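Local coordinates for protein putative glycyl-glycine endopeptidase lytM (Ruminococcus gnavus, PDB 3NYY) that probably acts as a metal-dependent endopeptidase of the M23 (LytM-like) family, at residues Lys134-Pro137 against Gly138-Pro141. Sequence-based numbering, arbitrary orientation. Where two conformers were deposited one is given.
Sequences KNTP and GYYP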
ATOM      1  N   LYS A 134       6.880  12.000  -3.242  1.00 22.37           N
ATOM      2  CA  LYS A 134       6.813  13.162  -4.153  1.00 21.27           C
ATOM      3  C   LYS A 134       6.163  12.671  -5.467  1.00 22.15           C
ATOM      4  O   LYS A 134       6.827  11.984  -6.235  1.00 19.01           O
ATOM      5  CB  LYS A 134       8.228  13.716  -4.374  1.00 24.50           C
ATOM      6  CG  LYS A 134       8.342  14.954  -5.226  1.00 27.60           C
ATOM      7  CD  LYS A 134       9.774  15.479  -5.273  1.00 33.12           C
ATOM      8  CE  LYS A 134       9.926  16.644  -6.233  1.00 45.16           C
ATOM      9  NZ  LYS A 134       9.040  17.798  -5.907  1.00 52.10           N
ATOM     10  N   ASN A 135       4.893  13.005  -5.704  1.00 22.16           N
ATOM     11  CA  ASN A 135       4.099  12.431  -6.809  1.00 24.42           C
ATOM     12  C   ASN A 135       4.394  13.175  -8.104  1.00 24.41           C
ATOM     13  O   ASN A 135       3.546  13.875  -8.659  1.00 25.07           O
ATOM     14  CB  ASN A 135       2.590  12.409  -6.437  1.00 22.56           C
ATOM     15  CG  ASN A 135       1.699  11.809  -7.502  1.00 27.66           C
ATOM     16  OD1 ASN A 135       2.150  11.115  -8.405  1.00 26.08           O
ATOM     17  ND2 ASN A 135       0.377  12.076  -7.387  1.00 30.55           N
ATOM     18  N   THR A 136       5.633  13.014  -8.571  1.00 19.81           N
ATOM     19  CA  THR A 136       6.070  13.665  -9.792  0.50 22.35           C
ATOM     20  C   THR A 136       6.895  12.676 -10.599  1.00 19.83           C
ATOM     21  O   THR A 136       7.748  11.992 -10.048  1.00 17.58           O
ATOM     22  CB  THR A 136       6.847  14.971  -9.499  0.50 25.32           C
ATOM     23  OG1 THR A 136       7.321  15.551 -10.726  0.50 31.40           O
ATOM     24  CG2 THR A 136       8.011  14.717  -8.593  0.50 25.84           C
ATOM     25  N   PRO A 137       6.614  12.586 -11.908  1.00 17.22           N
ATOM     26  CA  PRO A 137       7.373  11.673 -12.738  1.00 15.20           C
ATOM     27  C   PRO A 137       8.779  12.148 -13.100  1.00 17.79           C
ATOM     28  O   PRO A 137       9.060  13.337 -13.055  1.00 19.33           O
ATOM     29  CB  PRO A 137       6.510  11.566 -13.992  1.00 16.80           C
ATOM     30  CG  PRO A 137       5.933  12.870 -14.150  1.00 19.94           C
ATOM     31  CD  PRO A 137       5.654  13.365 -12.730  1.00 16.28           C
ATOM     32  N   GLY A 138       9.656  11.218 -13.427  1.00 16.56           N
ATOM     33  CA  GLY A 138      11.002  11.590 -13.859  1.00 16.48           C
ATOM     34  C   GLY A 138      11.938  12.056 -12.762  1.00 18.19           C
ATOM     35  O   GLY A 138      12.926  12.750 -13.049  1.00 22.00           O
ATOM     36  N   TYR A 139      11.628  11.711 -11.522  1.00 14.92           N
ATOM     37  CA  TYR A 139      12.363  12.167 -10.349  1.00 16.60           C
ATOM     38  C   TYR A 139      13.062  11.037  -9.578  1.00 17.17           C
ATOM     39  O   TYR A 139      14.261  11.114  -9.343  1.00 18.13           O
ATOM     40  CB  TYR A 139      11.442  12.956  -9.422  1.00 16.85           C
ATOM     41  CG  TYR A 139      12.075  13.330  -8.116  1.00 19.22           C
ATOM     42  CD1 TYR A 139      12.976  14.392  -8.021  1.00 20.74           C
ATOM     43  CD2 TYR A 139      11.765  12.640  -6.972  1.00 16.86           C
ATOM     44  CE1 TYR A 139      13.567  14.729  -6.802  1.00 25.17           C
ATOM     45  CE2 TYR A 139      12.355  12.936  -5.758  1.00 21.91           C
ATOM     46  CZ  TYR A 139      13.244  14.007  -5.674  1.00 21.22           C
ATOM     47  OH  TYR A 139      13.795  14.284  -4.445  1.00 25.05           O
ATOM     48  N   TYR A 140      12.312  10.004  -9.197  1.00 14.46           N
ATOM     49  CA  TYR A 140      12.892   8.833  -8.549  1.00 12.75           C
ATOM     50  C   TYR A 140      13.575   7.939  -9.573  1.00 13.12           C
ATOM     51  O   TYR A 140      12.927   7.433 -10.496  1.00 13.51           O
ATOM     52  CB  TYR A 140      11.825   7.985  -7.836  1.00 11.78           C
ATOM     53  CG  TYR A 140      11.195   8.572  -6.625  1.00 14.49           C
ATOM     54  CD1 TYR A 140      10.109   9.440  -6.753  1.00 17.74           C
ATOM     55  CD2 TYR A 140      11.692   8.279  -5.371  1.00 14.73           C
ATOM     56  CE1 TYR A 140       9.512   9.987  -5.629  1.00 19.87           C
ATOM     57  CE2 TYR A 140      11.102   8.827  -4.234  1.00 13.27           C
ATOM     58  CZ  TYR A 140      10.028   9.665  -4.378  1.00 15.73           C
ATOM     59  OH  TYR A 140       9.466  10.183  -3.206  1.00 19.18           O
ATOM     60  N   PRO A 141      14.896   7.704  -9.439  1.00 11.74           N
ATOM     61  CA  PRO A 141      15.492   6.680 -10.296  1.00 12.44           C
ATOM     62  C   PRO A 141      14.992   5.283  -9.940  1.00 12.52           C
ATOM     63  O   PRO A 141      14.551   5.053  -8.802  1.00 12.64           O
ATOM     64  CB  PRO A 141      16.995   6.781 -10.015  1.00 11.97           C
ATOM     65  CG  PRO A 141      17.157   7.945  -9.064  1.00 14.74           C
ATOM     66  CD  PRO A 141      15.860   8.254  -8.477  1.00 11.78           C
TER
HETATM   67  O   HOH W   1       9.552   9.941 -10.312  1.00 13.66           O
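The Tyr139 ring carries Lys134 CD over one face, offset toward the rim, and has Tyr140 CE1 at its edge, in the ring plane. The Tyr140 ring takes Tyr139 CE2 over one face. At its own edge, near its plane, lie Lys134 O, 3.4 Å from Tyr140 CE1, and a water. Lys134 CD sits 3.8 Å from the Tyr139 ring centroid, a CH-pi contact. The lysine chain is extended through chi3, with CG anti to the backbone N (chi1 -177°), and this carries its methylenes across the ring at about a right angle. The bend at chi4 leaves Lys134 NZ 5.6 Å from the Tyr139 ring centroid, at most a weak cation-pi attraction.

Tyr140 OH accepts a nearly straight bond from Lys134 N (3.2 Å, 174° at the hydrogen). The water bridges the turn inside: it donates to Thr136 O (2.7 Å) and accepts from Tyr140 N (3.0 Å). A phenylalanine in place of Tyr140 would lack the hydroxyl, and Lys134 N would probably be left without this acceptor.

The loop joins strand 128-132 to strand 141-143 in the M23 peptidase region. Tyr139 OH is hydrogen-bonded to Thr103 and Glu104 O, and the Tyr139 ring meets Tyr250 edge-to-face. Within the loop, one direct bond and one water bridge link its two halves, while the lysine supplies hydrocarbon to the aromatic face more than charge.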